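Long-range contacts in CytC3 (Streptomyces, PDB 3GJA), which is a nonheme iron halogenase of the phytanoyl-CoA dioxygenase family, probably chlorinating a carrier-bound amino acid with the help of oxygen and 2-oxoglutarate: residues E104-Y109 against A257-P262; H118-F123 against T238-L243; T148-F153 against V232-N237. All coordinates share one frame; numbering follows the deposited sequence.

Contact 1 of 3, residues E104-Y109 against A257-P262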
ATOM      1  N   GLU A 104       3.014  -3.939  -2.605  1.00 35.03           N
ATOM      2  CA  GLU A 104       3.161  -5.383  -2.480  1.00 35.57           C
ATOM      3  C   GLU A 104       1.850  -6.052  -2.844  1.00 35.42           C
ATOM      4  O   GLU A 104       0.808  -5.398  -2.900  1.00 34.35           O
ATOM      5  CB  GLU A 104       3.524  -5.746  -1.048  1.00 36.62           C
ATOM      6  CG  GLU A 104       2.474  -5.300  -0.047  1.00 41.67           C
ATOM      7  CD  GLU A 104       2.995  -5.306   1.378  1.00 44.51           C
ATOM      8  OE1 GLU A 104       3.149  -6.407   1.958  1.00 42.19           O
ATOM      9  OE2 GLU A 104       3.261  -4.205   1.907  1.00 43.28           O
ATOM     10  N   PHE A 105       1.903  -7.357  -3.086  1.00 35.16           N
ATOM     11  CA  PHE A 105       0.712  -8.103  -3.441  1.00 33.58           C
ATOM     12  C   PHE A 105       0.204  -8.938  -2.279  1.00 34.05           C
ATOM     13  O   PHE A 105       0.973  -9.391  -1.432  1.00 31.30           O
ATOM     14  CB  PHE A 105       0.977  -9.001  -4.652  1.00 32.68           C
ATOM     15  CG  PHE A 105       1.186  -8.237  -5.932  1.00 34.35           C
ATOM     16  CD1 PHE A 105       2.390  -7.579  -6.178  1.00 31.18           C
ATOM     17  CD2 PHE A 105       0.166  -8.154  -6.881  1.00 31.82           C
ATOM     18  CE1 PHE A 105       2.581  -6.843  -7.354  1.00 32.95           C
ATOM     19  CE2 PHE A 105       0.341  -7.423  -8.062  1.00 33.77           C
ATOM     20  CZ  PHE A 105       1.557  -6.763  -8.299  1.00 32.70           C
ATOM     21  N   PHE A 106      -1.107  -9.124  -2.246  1.00 33.54           N
ATOM     22  CA  PHE A 106      -1.742  -9.910  -1.208  1.00 35.05           C
ATOM     23  C   PHE A 106      -2.644 -10.951  -1.844  1.00 34.60           C
ATOM     24  O   PHE A 106      -3.826 -10.714  -2.081  1.00 32.50           O
ATOM     25  CB  PHE A 106      -2.548  -9.003  -0.291  1.00 34.44           C
ATOM     26  CG  PHE A 106      -1.705  -8.187   0.640  1.00 35.91           C
ATOM     27  CD1 PHE A 106      -1.067  -8.786   1.717  1.00 37.24           C
ATOM     28  CD2 PHE A 106      -1.566  -6.819   0.453  1.00 37.13           C
ATOM     29  CE1 PHE A 106      -0.300  -8.031   2.604  1.00 38.78           C
ATOM     30  CE2 PHE A 106      -0.804  -6.054   1.330  1.00 39.04           C
ATOM     31  CZ  PHE A 106      -0.172  -6.661   2.409  1.00 40.56           C
ATOM     32  N   PRO A 107      -2.078 -12.118  -2.165  1.00 35.22           N
ATOM     33  CA  PRO A 107      -2.881 -13.176  -2.779  1.00 35.95           C
ATOM     34  C   PRO A 107      -3.596 -13.973  -1.698  1.00 36.54           C
ATOM     35  O   PRO A 107      -3.195 -13.957  -0.538  1.00 38.00           O
ATOM     36  CB  PRO A 107      -1.839 -14.033  -3.509  1.00 36.28           C
ATOM     37  CG  PRO A 107      -0.640 -13.102  -3.661  1.00 37.18           C
ATOM     38  CD  PRO A 107      -0.642 -12.380  -2.346  1.00 35.07           C
ATOM     39  N   LYS A 108      -4.669 -14.650  -2.073  1.00 36.39           N
ATOM     40  CA  LYS A 108      -5.392 -15.489  -1.132  1.00 37.20           C
ATOM     41  C   LYS A 108      -5.960 -16.632  -1.952  1.00 37.23           C
ATOM     42  O   LYS A 108      -6.624 -16.411  -2.962  1.00 37.12           O
ATOM     43  CB  LYS A 108      -6.511 -14.713  -0.429  1.00 36.04           C
ATOM     44  CG  LYS A 108      -6.995 -15.418   0.824  1.00 36.31           C
ATOM     45  CD  LYS A 108      -7.459 -14.427   1.862  1.00 38.72           C
ATOM     46  CE  LYS A 108      -7.686 -15.094   3.202  1.00 35.58           C
ATOM     47  NZ  LYS A 108      -8.080 -14.078   4.219  1.00 38.46           N
ATOM     48  N   TYR A 109      -5.683 -17.853  -1.519  1.00 36.82           N
ATOM     49  CA  TYR A 109      -6.125 -19.031  -2.244  1.00 38.03           C
ATOM     50  C   TYR A 109      -6.979 -19.930  -1.369  1.00 39.05           C
ATOM     51  O   TYR A 109      -6.960 -19.821  -0.140  1.00 38.44           O
ATOM     52  CB  TYR A 109      -4.899 -19.802  -2.741  1.00 38.89           C
ATOM     53  CG  TYR A 109      -3.993 -18.963  -3.618  1.00 42.92           C
ATOM     54  CD1 TYR A 109      -4.410 -18.565  -4.887  1.00 44.04           C
ATOM     55  CD2 TYR A 109      -2.736 -18.534  -3.170  1.00 39.66           C
ATOM     56  CE1 TYR A 109      -3.609 -17.758  -5.701  1.00 45.94           C
ATOM     57  CE2 TYR A 109      -1.921 -17.726  -3.976  1.00 42.93           C
ATOM     58  CZ  TYR A 109      -2.370 -17.342  -5.243  1.00 46.18           C
ATOM     59  OH  TYR A 109      -1.608 -16.538  -6.067  1.00 47.56           O
ATOM     60  N   ALA A 257      -1.436  -3.601  -2.855  1.00 32.01           N
ATOM     61  CA  ALA A 257      -1.395  -2.504  -1.899  1.00 32.05           C
ATOM     62  C   ALA A 257      -0.240  -1.550  -2.138  1.00 32.08           C
ATOM     63  O   ALA A 257       0.897  -1.971  -2.366  1.00 33.23           O
ATOM     64  CB  ALA A 257      -1.327  -3.056  -0.463  1.00 31.28           C
ATOM     65  N   ALA A 258      -0.552  -0.258  -2.085  1.00 32.80           N
ATOM     66  CA  ALA A 258       0.433   0.805  -2.254  1.00 33.01           C
ATOM     67  C   ALA A 258       0.371   1.590  -0.950  1.00 34.36           C
ATOM     68  O   ALA A 258      -0.715   1.967  -0.500  1.00 34.68           O
ATOM     69  CB  ALA A 258       0.057   1.690  -3.427  1.00 32.58           C
ATOM     70  N   ARG A 259       1.527   1.835  -0.341  1.00 33.78           N
ATOM     71  CA  ARG A 259       1.561   2.532   0.940  1.00 35.53           C
ATOM     72  C   ARG A 259       2.169   3.934   0.838  1.00 34.89           C
ATOM     73  O   ARG A 259       3.231   4.134   0.240  1.00 33.75           O
ATOM     74  CB  ARG A 259       2.301   1.640   1.947  1.00 37.48           C
ATOM     75  CG  ARG A 259       2.118   0.162   1.590  1.00 40.58           C
ATOM     76  CD  ARG A 259       2.449  -0.827   2.704  1.00 44.01           C
ATOM     77  NE  ARG A 259       1.430  -0.810   3.743  1.00 47.98           N
ATOM     78  CZ  ARG A 259       0.878  -1.892   4.282  1.00 45.29           C
ATOM     79  NH1 ARG A 259       1.237  -3.104   3.883  1.00 45.24           N
ATOM     80  NH2 ARG A 259      -0.032  -1.753   5.233  1.00 42.75           N
ATOM     81  N   TYR A 260       1.470   4.903   1.420  1.00 34.38           N
ATOM     82  CA  TYR A 260       1.893   6.293   1.356  1.00 35.14           C
ATOM     83  C   TYR A 260       2.219   6.946   2.686  1.00 36.35           C
ATOM     84  O   TYR A 260       1.694   6.574   3.735  1.00 35.95           O
ATOM     85  CB  TYR A 260       0.827   7.131   0.650  1.00 34.30           C
ATOM     86  CG  TYR A 260       0.474   6.619  -0.723  1.00 35.62           C
ATOM     87  CD1 TYR A 260      -0.294   5.463  -0.882  1.00 33.57           C
ATOM     88  CD2 TYR A 260       0.930   7.273  -1.869  1.00 34.44           C
ATOM     89  CE1 TYR A 260      -0.598   4.967  -2.149  1.00 35.50           C
ATOM     90  CE2 TYR A 260       0.634   6.788  -3.139  1.00 35.84           C
ATOM     91  CZ  TYR A 260      -0.128   5.632  -3.274  1.00 35.76           C
ATOM     92  OH  TYR A 260      -0.393   5.135  -4.528  1.00 34.80           O
ATOM     93  N   VAL A 261       3.075   7.953   2.609  1.00 37.07           N
ATOM     94  CA  VAL A 261       3.515   8.689   3.770  1.00 38.20           C
ATOM     95  C   VAL A 261       3.936  10.089   3.289  1.00 39.33           C
ATOM     96  O   VAL A 261       4.489  10.235   2.196  1.00 39.35           O
ATOM     97  CB  VAL A 261       4.699   7.935   4.415  1.00 39.44           C
ATOM     98  CG1 VAL A 261       6.025   8.424   3.840  1.00 36.90           C
ATOM     99  CG2 VAL A 261       4.632   8.052   5.908  1.00 43.21           C
ATOM    100  N   PRO A 262       3.641  11.141   4.075  1.00 38.55           N
ATOM    101  CA  PRO A 262       4.028  12.495   3.661  1.00 38.83           C
ATOM    102  C   PRO A 262       5.544  12.650   3.667  1.00 37.55           C
ATOM    103  O   PRO A 262       6.237  11.903   4.355  1.00 37.88           O
ATOM    104  CB  PRO A 262       3.327  13.388   4.690  1.00 38.85           C
ATOM    105  CG  PRO A 262       3.268  12.527   5.899  1.00 39.22           C
ATOM    106  CD  PRO A 262       2.865  11.183   5.325  1.00 38.80           C
TER
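Glu-104 and Arg-259 face each other from neighbouring antiparallel strands, and their flat ends are strongly turned, with carboxylate and guanidinium planes 64° apart. Arg-259 NH1 gives a hydrogen bond of 3.0 Å to Glu-104 OE2, part of a salt bridge. The acceptor lies in the guanidinium plane, whereas the donor comes in from above the carboxylate, 61° out of its plane. Glu-104 has CG between the backbone N and the carbonyl carbon (chi1 60°) and then runs extended, while the arginine bends at chi3; this brings the two ends together. Phe-106 stands nearly at right angles to the guanidinium, its CZ 4.1 Å from Arg-259 NH1. The same ring meets Ala-257 at its edge, CE2 to CB 3.5 Å. In the backbone Glu-104 and Ala-257 form a hydrogen-bonded antiparallel pair, each backbone N 2.9 Å from the other's O, which joins strands 98-108 and 253-262 in the larger sheet of this cupin-clan barrel. Arg-259 NH2 also makes a weak hydrogen bond to Thr-148 OG1. The salt bridge thus gives the carboxylate of a buried residue a charged partner and, with the Phe-106 edge, holds the guanidinium in place across the strands.

Contact 2 of 3, residues H118-F123 against T238-L243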
ATOM      1  N   HIS A 118      -6.765  -7.611  14.660  1.00 38.55           N
ATOM      2  CA  HIS A 118      -5.438  -7.164  15.079  1.00 37.41           C
ATOM      3  C   HIS A 118      -5.011  -5.863  14.403  1.00 38.00           C
ATOM      4  O   HIS A 118      -5.670  -5.375  13.484  1.00 37.24           O
ATOM      5  CB  HIS A 118      -4.396  -8.227  14.740  1.00 36.99           C
ATOM      6  CG  HIS A 118      -4.152  -8.375  13.270  1.00 38.08           C
ATOM      7  ND1 HIS A 118      -5.079  -8.929  12.413  1.00 36.30           N
ATOM      8  CD2 HIS A 118      -3.102  -8.003  12.500  1.00 38.37           C
ATOM      9  CE1 HIS A 118      -4.610  -8.891  11.178  1.00 37.70           C
ATOM     10  NE2 HIS A 118      -3.413  -8.334  11.202  1.00 39.73           N
ATOM     11  N   GLN A 119      -3.889  -5.317  14.864  1.00 37.00           N
ATOM     12  CA  GLN A 119      -3.341  -4.092  14.300  1.00 37.77           C
ATOM     13  C   GLN A 119      -1.936  -4.380  13.784  1.00 39.13           C
ATOM     14  O   GLN A 119      -1.024  -4.678  14.566  1.00 39.28           O
ATOM     15  CB  GLN A 119      -3.277  -2.999  15.356  1.00 36.98           C
ATOM     16  CG  GLN A 119      -4.610  -2.662  15.953  1.00 41.20           C
ATOM     17  CD  GLN A 119      -4.529  -1.502  16.913  1.00 43.91           C
ATOM     18  OE1 GLN A 119      -4.416  -0.347  16.503  1.00 48.16           O
ATOM     19  NE2 GLN A 119      -4.574  -1.803  18.203  1.00 47.07           N
ATOM     20  N   ALA A 120      -1.764  -4.302  12.470  1.00 37.49           N
ATOM     21  CA  ALA A 120      -0.465  -4.558  11.868  1.00 37.32           C
ATOM     22  C   ALA A 120       0.487  -3.398  12.173  1.00 38.20           C
ATOM     23  O   ALA A 120       0.048  -2.275  12.405  1.00 38.46           O
ATOM     24  CB  ALA A 120      -0.620  -4.744  10.363  1.00 36.53           C
ATOM     25  N   ALA A 121       1.786  -3.679  12.177  1.00 38.52           N
ATOM     26  CA  ALA A 121       2.801  -2.667  12.456  1.00 38.87           C
ATOM     27  C   ALA A 121       3.697  -2.484  11.231  1.00 40.14           C
ATOM     28  O   ALA A 121       3.658  -3.295  10.306  1.00 42.45           O
ATOM     29  CB  ALA A 121       3.635  -3.092  13.656  1.00 36.37           C
ATOM     30  N   THR A 122       4.503  -1.428  11.216  1.00 39.67           N
ATOM     31  CA  THR A 122       5.381  -1.189  10.077  1.00 39.73           C
ATOM     32  C   THR A 122       6.840  -1.560  10.330  1.00 42.12           C
ATOM     33  O   THR A 122       7.740  -1.110   9.612  1.00 42.21           O
ATOM     34  CB  THR A 122       5.316   0.275   9.618  1.00 38.86           C
ATOM     35  OG1 THR A 122       5.475   1.143  10.744  1.00 40.09           O
ATOM     36  CG2 THR A 122       3.986   0.556   8.934  1.00 37.36           C
ATOM     37  N   PHE A 123       7.072  -2.379  11.352  1.00 40.47           N
ATOM     38  CA  PHE A 123       8.423  -2.819  11.669  1.00 40.33           C
ATOM     39  C   PHE A 123       8.810  -3.911  10.682  1.00 40.53           C
ATOM     40  O   PHE A 123       7.949  -4.623  10.162  1.00 41.64           O
ATOM     41  CB  PHE A 123       8.489  -3.392  13.086  1.00 39.99           C
ATOM     42  CG  PHE A 123       8.190  -2.391  14.164  1.00 44.06           C
ATOM     43  CD1 PHE A 123       9.077  -1.354  14.436  1.00 43.53           C
ATOM     44  CD2 PHE A 123       7.015  -2.482  14.909  1.00 42.38           C
ATOM     45  CE1 PHE A 123       8.798  -0.417  15.434  1.00 43.86           C
ATOM     46  CE2 PHE A 123       6.727  -1.554  15.905  1.00 43.24           C
ATOM     47  CZ  PHE A 123       7.620  -0.518  16.168  1.00 44.99           C
ATOM     48  N   THR A 238      -4.824   0.098  11.321  1.00 39.12           N
ATOM     49  CA  THR A 238      -6.236   0.075  11.677  1.00 39.29           C
ATOM     50  C   THR A 238      -6.676  -1.331  12.069  1.00 37.87           C
ATOM     51  O   THR A 238      -6.264  -2.319  11.465  1.00 37.90           O
ATOM     52  CB  THR A 238      -7.113   0.567  10.511  1.00 39.43           C
ATOM     53  OG1 THR A 238      -6.790   1.933  10.227  1.00 44.41           O
ATOM     54  CG2 THR A 238      -8.590   0.459  10.862  1.00 38.01           C
ATOM     55  N   MET A 239      -7.516  -1.409  13.089  1.00 37.53           N
ATOM     56  CA  MET A 239      -8.031  -2.684  13.567  1.00 38.53           C
ATOM     57  C   MET A 239      -8.697  -3.424  12.417  1.00 37.59           C
ATOM     58  O   MET A 239      -9.591  -2.892  11.770  1.00 38.86           O
ATOM     59  CB  MET A 239      -9.064  -2.443  14.670  1.00 40.89           C
ATOM     60  CG  MET A 239      -9.588  -3.710  15.329  1.00 43.08           C
ATOM     61  SD  MET A 239      -8.289  -4.554  16.232  1.00 47.38           S
ATOM     62  CE  MET A 239      -8.141  -3.504  17.652  1.00 46.10           C
ATOM     63  N   HIS A 240      -8.265  -4.647  12.145  1.00 37.24           N
ATOM     64  CA  HIS A 240      -8.892  -5.403  11.075  1.00 36.38           C
ATOM     65  C   HIS A 240      -8.682  -6.901  11.210  1.00 35.52           C
ATOM     66  O   HIS A 240      -7.830  -7.360  11.974  1.00 35.20           O
ATOM     67  CB  HIS A 240      -8.381  -4.944   9.707  1.00 37.78           C
ATOM     68  CG  HIS A 240      -7.056  -5.524   9.334  1.00 37.62           C
ATOM     69  ND1 HIS A 240      -5.867  -5.061   9.853  1.00 40.87           N
ATOM     70  CD2 HIS A 240      -6.731  -6.537   8.495  1.00 41.62           C
ATOM     71  CE1 HIS A 240      -4.866  -5.762   9.349  1.00 42.14           C
ATOM     72  NE2 HIS A 240      -5.363  -6.664   8.522  1.00 43.11           N
ATOM     73  N   ALA A 241      -9.478  -7.646  10.450  1.00 34.21           N
ATOM     74  CA  ALA A 241      -9.422  -9.098  10.427  1.00 34.21           C
ATOM     75  C   ALA A 241      -9.638  -9.532   8.982  1.00 34.62           C
ATOM     76  O   ALA A 241      -9.736  -8.697   8.091  1.00 37.00           O
ATOM     77  CB  ALA A 241     -10.517  -9.676  11.321  1.00 32.55           C
ATOM     78  N   SER A 242      -9.710 -10.833   8.747  1.00 34.11           N
ATOM     79  CA  SER A 242      -9.941 -11.334   7.400  1.00 34.65           C
ATOM     80  C   SER A 242     -10.602 -12.701   7.487  1.00 34.50           C
ATOM     81  O   SER A 242     -10.338 -13.477   8.402  1.00 34.20           O
ATOM     82  CB  SER A 242      -8.625 -11.435   6.621  1.00 33.23           C
ATOM     83  OG  SER A 242      -7.743 -12.372   7.217  1.00 36.02           O
ATOM     84  N   LEU A 243     -11.473 -12.981   6.529  1.00 36.95           N
ATOM     85  CA  LEU A 243     -12.196 -14.241   6.485  1.00 36.39           C
ATOM     86  C   LEU A 243     -11.351 -15.327   5.833  1.00 37.25           C
ATOM     87  O   LEU A 243     -10.386 -15.035   5.126  1.00 35.46           O
ATOM     88  CB  LEU A 243     -13.487 -14.062   5.676  1.00 35.99           C
ATOM     89  CG  LEU A 243     -14.634 -13.247   6.288  1.00 38.99           C
ATOM     90  CD1 LEU A 243     -15.665 -12.957   5.213  1.00 37.24           C
ATOM     91  CD2 LEU A 243     -15.286 -14.019   7.443  1.00 35.34           C
TER
HETATM   92  O   HOH W   1      -3.826  -3.118  10.906  1.00 40.62           O
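His-118 and His-240, which lose the most surface to each other's segment, bring their imidazoles together at an oblique tilt, ring centroids 4.4 Å apart and planes at 49°. His-118 NE2 comes within 3.5 Å of His-240 CE1, and His-240 ND1 lies over one face of the His-118 ring, offset toward its rim. Their backbones form a hydrogen-bonded antiparallel pair, His-118 N to His-240 O 2.9 Å and His-240 N to His-118 O 3.0 Å, which puts both rings on one side. The sequence His-118, Gln-119, Ala-120 followed by the distant His-240 matches the iron site of 2-oxoglutarate-dependent halogenases, where alanine stands in place of the usual carboxylate ligand; the two histidines are therefore probably the protein's iron ligands, although no metal is modelled between them. His-240 is held in rotation by ND1, which donates to Thr-238 O at 3.2 Å, nearly in its ring plane. A water bonded to Ala-120 N, Thr-238 O and His-240 ND1 bridges the segments, and His-118 ND1 is hydrogen-bonded to Asp-116 O. Met-239, bent at chi2 and chi3, lays its thioether along 118-123: SD lies 3.8 Å from His-118 N, and CE 4.0 Å from Gln-119 CG.

Contact 3 of 3, residues T148-F153 against V232-N237. With ACT (acetate ion), chain E.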
ATOM      1  N   THR A 148      -2.511   3.091   3.578  1.00 37.19           N
ATOM      2  CA  THR A 148      -2.463   1.955   2.668  1.00 35.14           C
ATOM      3  C   THR A 148      -3.655   1.992   1.722  1.00 33.96           C
ATOM      4  O   THR A 148      -4.791   2.153   2.158  1.00 35.04           O
ATOM      5  CB  THR A 148      -2.499   0.622   3.468  1.00 36.62           C
ATOM      6  OG1 THR A 148      -1.429   0.613   4.420  1.00 37.57           O
ATOM      7  CG2 THR A 148      -2.367  -0.584   2.545  1.00 32.98           C
ATOM      8  N   VAL A 149      -3.386   1.869   0.428  1.00 33.55           N
ATOM      9  CA  VAL A 149      -4.434   1.848  -0.584  1.00 30.66           C
ATOM     10  C   VAL A 149      -4.420   0.428  -1.148  1.00 30.47           C
ATOM     11  O   VAL A 149      -3.509   0.049  -1.883  1.00 30.57           O
ATOM     12  CB  VAL A 149      -4.153   2.867  -1.715  1.00 29.28           C
ATOM     13  CG1 VAL A 149      -5.283   2.842  -2.740  1.00 25.51           C
ATOM     14  CG2 VAL A 149      -4.008   4.257  -1.129  1.00 28.25           C
ATOM     15  N   TRP A 150      -5.432  -0.351  -0.781  1.00 32.55           N
ATOM     16  CA  TRP A 150      -5.561  -1.756  -1.189  1.00 32.28           C
ATOM     17  C   TRP A 150      -6.518  -1.884  -2.381  1.00 33.19           C
ATOM     18  O   TRP A 150      -7.737  -1.815  -2.212  1.00 32.74           O
ATOM     19  CB  TRP A 150      -6.119  -2.549  -0.005  1.00 31.96           C
ATOM     20  CG  TRP A 150      -5.812  -4.014   0.046  1.00 30.47           C
ATOM     21  CD1 TRP A 150      -4.838  -4.615   0.793  1.00 32.27           C
ATOM     22  CD2 TRP A 150      -6.573  -5.076  -0.547  1.00 31.97           C
ATOM     23  NE1 TRP A 150      -4.954  -5.984   0.719  1.00 31.79           N
ATOM     24  CE2 TRP A 150      -6.010  -6.297  -0.096  1.00 32.03           C
ATOM     25  CE3 TRP A 150      -7.680  -5.118  -1.407  1.00 31.75           C
ATOM     26  CZ2 TRP A 150      -6.516  -7.544  -0.475  1.00 29.72           C
ATOM     27  CZ3 TRP A 150      -8.188  -6.367  -1.786  1.00 32.79           C
ATOM     28  CH2 TRP A 150      -7.605  -7.560  -1.318  1.00 32.24           C
ATOM     29  N   THR A 151      -5.966  -2.066  -3.576  1.00 32.99           N
ATOM     30  CA  THR A 151      -6.779  -2.206  -4.780  1.00 32.19           C
ATOM     31  C   THR A 151      -7.037  -3.677  -5.089  1.00 32.46           C
ATOM     32  O   THR A 151      -6.118  -4.496  -5.070  1.00 32.13           O
ATOM     33  CB  THR A 151      -6.091  -1.572  -6.019  1.00 32.92           C
ATOM     34  OG1 THR A 151      -5.839  -0.181  -5.777  1.00 34.83           O
ATOM     35  CG2 THR A 151      -6.984  -1.696  -7.255  1.00 30.76           C
ATOM     36  N   ALA A 152      -8.289  -4.008  -5.375  1.00 31.67           N
ATOM     37  CA  ALA A 152      -8.646  -5.379  -5.711  1.00 31.78           C
ATOM     38  C   ALA A 152      -8.386  -5.585  -7.201  1.00 32.07           C
ATOM     39  O   ALA A 152      -9.011  -4.937  -8.036  1.00 31.55           O
ATOM     40  CB  ALA A 152     -10.113  -5.626  -5.392  1.00 30.66           C
ATOM     41  N   PHE A 153      -7.450  -6.469  -7.536  1.00 31.73           N
ATOM     42  CA  PHE A 153      -7.122  -6.741  -8.936  1.00 33.66           C
ATOM     43  C   PHE A 153      -8.045  -7.843  -9.428  1.00 35.49           C
ATOM     44  O   PHE A 153      -8.309  -7.988 -10.621  1.00 34.87           O
ATOM     45  CB  PHE A 153      -5.657  -7.185  -9.065  1.00 31.95           C
ATOM     46  CG  PHE A 153      -4.672  -6.039  -9.171  1.00 30.86           C
ATOM     47  CD1 PHE A 153      -5.076  -4.723  -8.955  1.00 29.25           C
ATOM     48  CD2 PHE A 153      -3.340  -6.284  -9.479  1.00 29.82           C
ATOM     49  CE1 PHE A 153      -4.173  -3.669  -9.049  1.00 30.60           C
ATOM     50  CE2 PHE A 153      -2.419  -5.230  -9.573  1.00 30.48           C
ATOM     51  CZ  PHE A 153      -2.837  -3.927  -9.359  1.00 30.76           C
ATOM     52  N   VAL A 232      -9.837  -0.050  -0.957  1.00 32.52           N
ATOM     53  CA  VAL A 232     -10.194   0.358   0.378  1.00 32.19           C
ATOM     54  C   VAL A 232      -8.944   1.088   0.853  1.00 32.43           C
ATOM     55  O   VAL A 232      -7.823   0.656   0.591  1.00 32.83           O
ATOM     56  CB  VAL A 232     -10.521  -0.844   1.299  1.00 32.84           C
ATOM     57  CG1 VAL A 232      -9.340  -1.797   1.382  1.00 32.35           C
ATOM     58  CG2 VAL A 232     -10.898  -0.332   2.686  1.00 32.88           C
ATOM     59  N   ILE A 233      -9.134   2.222   1.505  1.00 32.25           N
ATOM     60  CA  ILE A 233      -8.012   2.990   2.001  1.00 34.00           C
ATOM     61  C   ILE A 233      -8.064   2.945   3.517  1.00 35.44           C
ATOM     62  O   ILE A 233      -9.124   3.157   4.115  1.00 36.55           O
ATOM     63  CB  ILE A 233      -8.080   4.457   1.511  1.00 36.04           C
ATOM     64  CG1 ILE A 233      -8.149   4.484  -0.024  1.00 35.11           C
ATOM     65  CG2 ILE A 233      -6.858   5.235   2.015  1.00 34.02           C
ATOM     66  CD1 ILE A 233      -8.196   5.878  -0.625  1.00 34.67           C
ATOM     67  N   PHE A 234      -6.924   2.666   4.138  1.00 34.99           N
ATOM     68  CA  PHE A 234      -6.869   2.580   5.590  1.00 34.23           C
ATOM     69  C   PHE A 234      -5.474   2.781   6.144  1.00 35.09           C
ATOM     70  O   PHE A 234      -4.474   2.570   5.451  1.00 36.30           O
ATOM     71  CB  PHE A 234      -7.362   1.202   6.046  1.00 34.96           C
ATOM     72  CG  PHE A 234      -6.587   0.044   5.449  1.00 34.81           C
ATOM     73  CD1 PHE A 234      -6.956  -0.506   4.222  1.00 35.67           C
ATOM     74  CD2 PHE A 234      -5.496  -0.505   6.123  1.00 35.33           C
ATOM     75  CE1 PHE A 234      -6.255  -1.593   3.674  1.00 35.32           C
ATOM     76  CE2 PHE A 234      -4.784  -1.593   5.585  1.00 36.15           C
ATOM     77  CZ  PHE A 234      -5.167  -2.137   4.357  1.00 35.12           C
ATOM     78  N   TRP A 235      -5.410   3.192   7.405  1.00 35.23           N
ATOM     79  CA  TRP A 235      -4.132   3.344   8.076  1.00 34.10           C
ATOM     80  C   TRP A 235      -3.639   1.909   8.224  1.00 34.20           C
ATOM     81  O   TRP A 235      -4.416   1.018   8.570  1.00 31.86           O
ATOM     82  CB  TRP A 235      -4.315   3.955   9.463  1.00 35.38           C
ATOM     83  CG  TRP A 235      -4.401   5.443   9.480  1.00 36.42           C
ATOM     84  CD1 TRP A 235      -5.487   6.198   9.820  1.00 35.92           C
ATOM     85  CD2 TRP A 235      -3.340   6.364   9.201  1.00 36.36           C
ATOM     86  NE1 TRP A 235      -5.165   7.530   9.778  1.00 37.80           N
ATOM     87  CE2 TRP A 235      -3.853   7.663   9.400  1.00 37.01           C
ATOM     88  CE3 TRP A 235      -2.004   6.216   8.801  1.00 36.06           C
ATOM     89  CZ2 TRP A 235      -3.077   8.813   9.216  1.00 35.91           C
ATOM     90  CZ3 TRP A 235      -1.230   7.362   8.618  1.00 37.45           C
ATOM     91  CH2 TRP A 235      -1.771   8.645   8.826  1.00 36.90           C
ATOM     92  N   SER A 236      -2.360   1.685   7.957  1.00 33.65           N
ATOM     93  CA  SER A 236      -1.781   0.352   8.055  1.00 35.32           C
ATOM     94  C   SER A 236      -2.045  -0.327   9.405  1.00 36.69           C
ATOM     95  O   SER A 236      -2.102  -1.556   9.487  1.00 35.83           O
ATOM     96  CB  SER A 236      -0.273   0.434   7.822  1.00 33.42           C
ATOM     97  OG  SER A 236       0.309   1.394   8.694  1.00 33.95           O
ATOM     98  N   ASN A 237      -2.209   0.471  10.455  1.00 38.41           N
ATOM     99  CA  ASN A 237      -2.434  -0.064  11.798  1.00 40.50           C
ATOM    100  C   ASN A 237      -3.895  -0.100  12.250  1.00 40.89           C
ATOM    101  O   ASN A 237      -4.176  -0.312  13.428  1.00 40.13           O
ATOM    102  CB  ASN A 237      -1.609   0.734  12.811  1.00 42.68           C
ATOM    103  CG  ASN A 237      -2.029   2.187  12.891  1.00 47.91           C
ATOM    104  OD1 ASN A 237      -2.269   2.833  11.871  1.00 50.47           O
ATOM    105  ND2 ASN A 237      -2.107   2.716  14.110  1.00 52.09           N
TER
HETATM  106  C   ACT E 322      -4.123  -8.330   3.485  1.00 60.08           C
HETATM  107  O   ACT E 322      -4.527  -9.539   3.044  1.00 62.20           O
HETATM  108  OXT ACT E 322      -4.054  -7.408   2.719  1.00 59.16           O
HETATM  109  CH3 ACT E 322      -3.756  -8.131   4.935  1.00 58.85           C
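Strands 148-152 and 232-235 run antiparallel, their axes 4.9 Å apart at 153°, with Thr-148 paired to Phe-234 and Trp-150 to Val-232 by two backbone hydrogen bonds each, and Val-149 opposite Ile-233 as the non-hydrogen-bonded pair. They are neighbours in the larger sheet of the cupin-clan barrel, where 230-235 lies between 147-152 and the outermost strand 25-30. Thr-148, Trp-150, Val-232 and Phe-234 share one face of the sheet. Phe-234 carries CG between its backbone N and carbonyl carbon (chi1 57°), which swings the ring across to the other strand. There Thr-148 CB sits over the ring in a CH-pi contact, 4.0 Å from the centroid and 19° off the normal, and Thr-148 CG2 is 3.7 Å from Phe-234 CZ. The edge of the same ring meets Trp-150, whose CB is 3.8 Å from Phe-234 CE1 and 3.6 Å from Val-232 CG1. One methylene is thereby packed against two side chains, while the indole itself leads away toward Phe-106, whose ring it meets at a shallow tilt. On the other face Val-149 CG1 lies 4.3 Å from Ile-233 CG1, and helix 84-94 covers both residues. All the touching residues are buried, and the indole N-H has an ionic partner: Trp-150 NE1 donates to OXT of an acetate, probably from the crystallisation liquor, at 2.6 Å.

In the fold
Contacts 1 and 3 lie side by side in one sheet, centres about 7 Å apart: strands 253-262 and 147-152 are joined by Ala-258 O to Val-149 N at 2.8 Å, and Phe-106 CD2 is 3.5 Å from Trp-150 NE1. Contact 2, with the probable iron site, is centred about 11 Å from contact 3 and 13 Å from contact 1. It meets contact 3 where Ala-120 CB is 3.6 Å from Ser-236 O, and contact 1 where Lys-108 NZ is 2.7 Å from Leu-243 O, a probable hydrogen bond. The acetate approaches all three, nearest side-chain atoms of Phe-106 and His-240 about 3 Å and about 4 Å away, and may mark part of the active-site pocket.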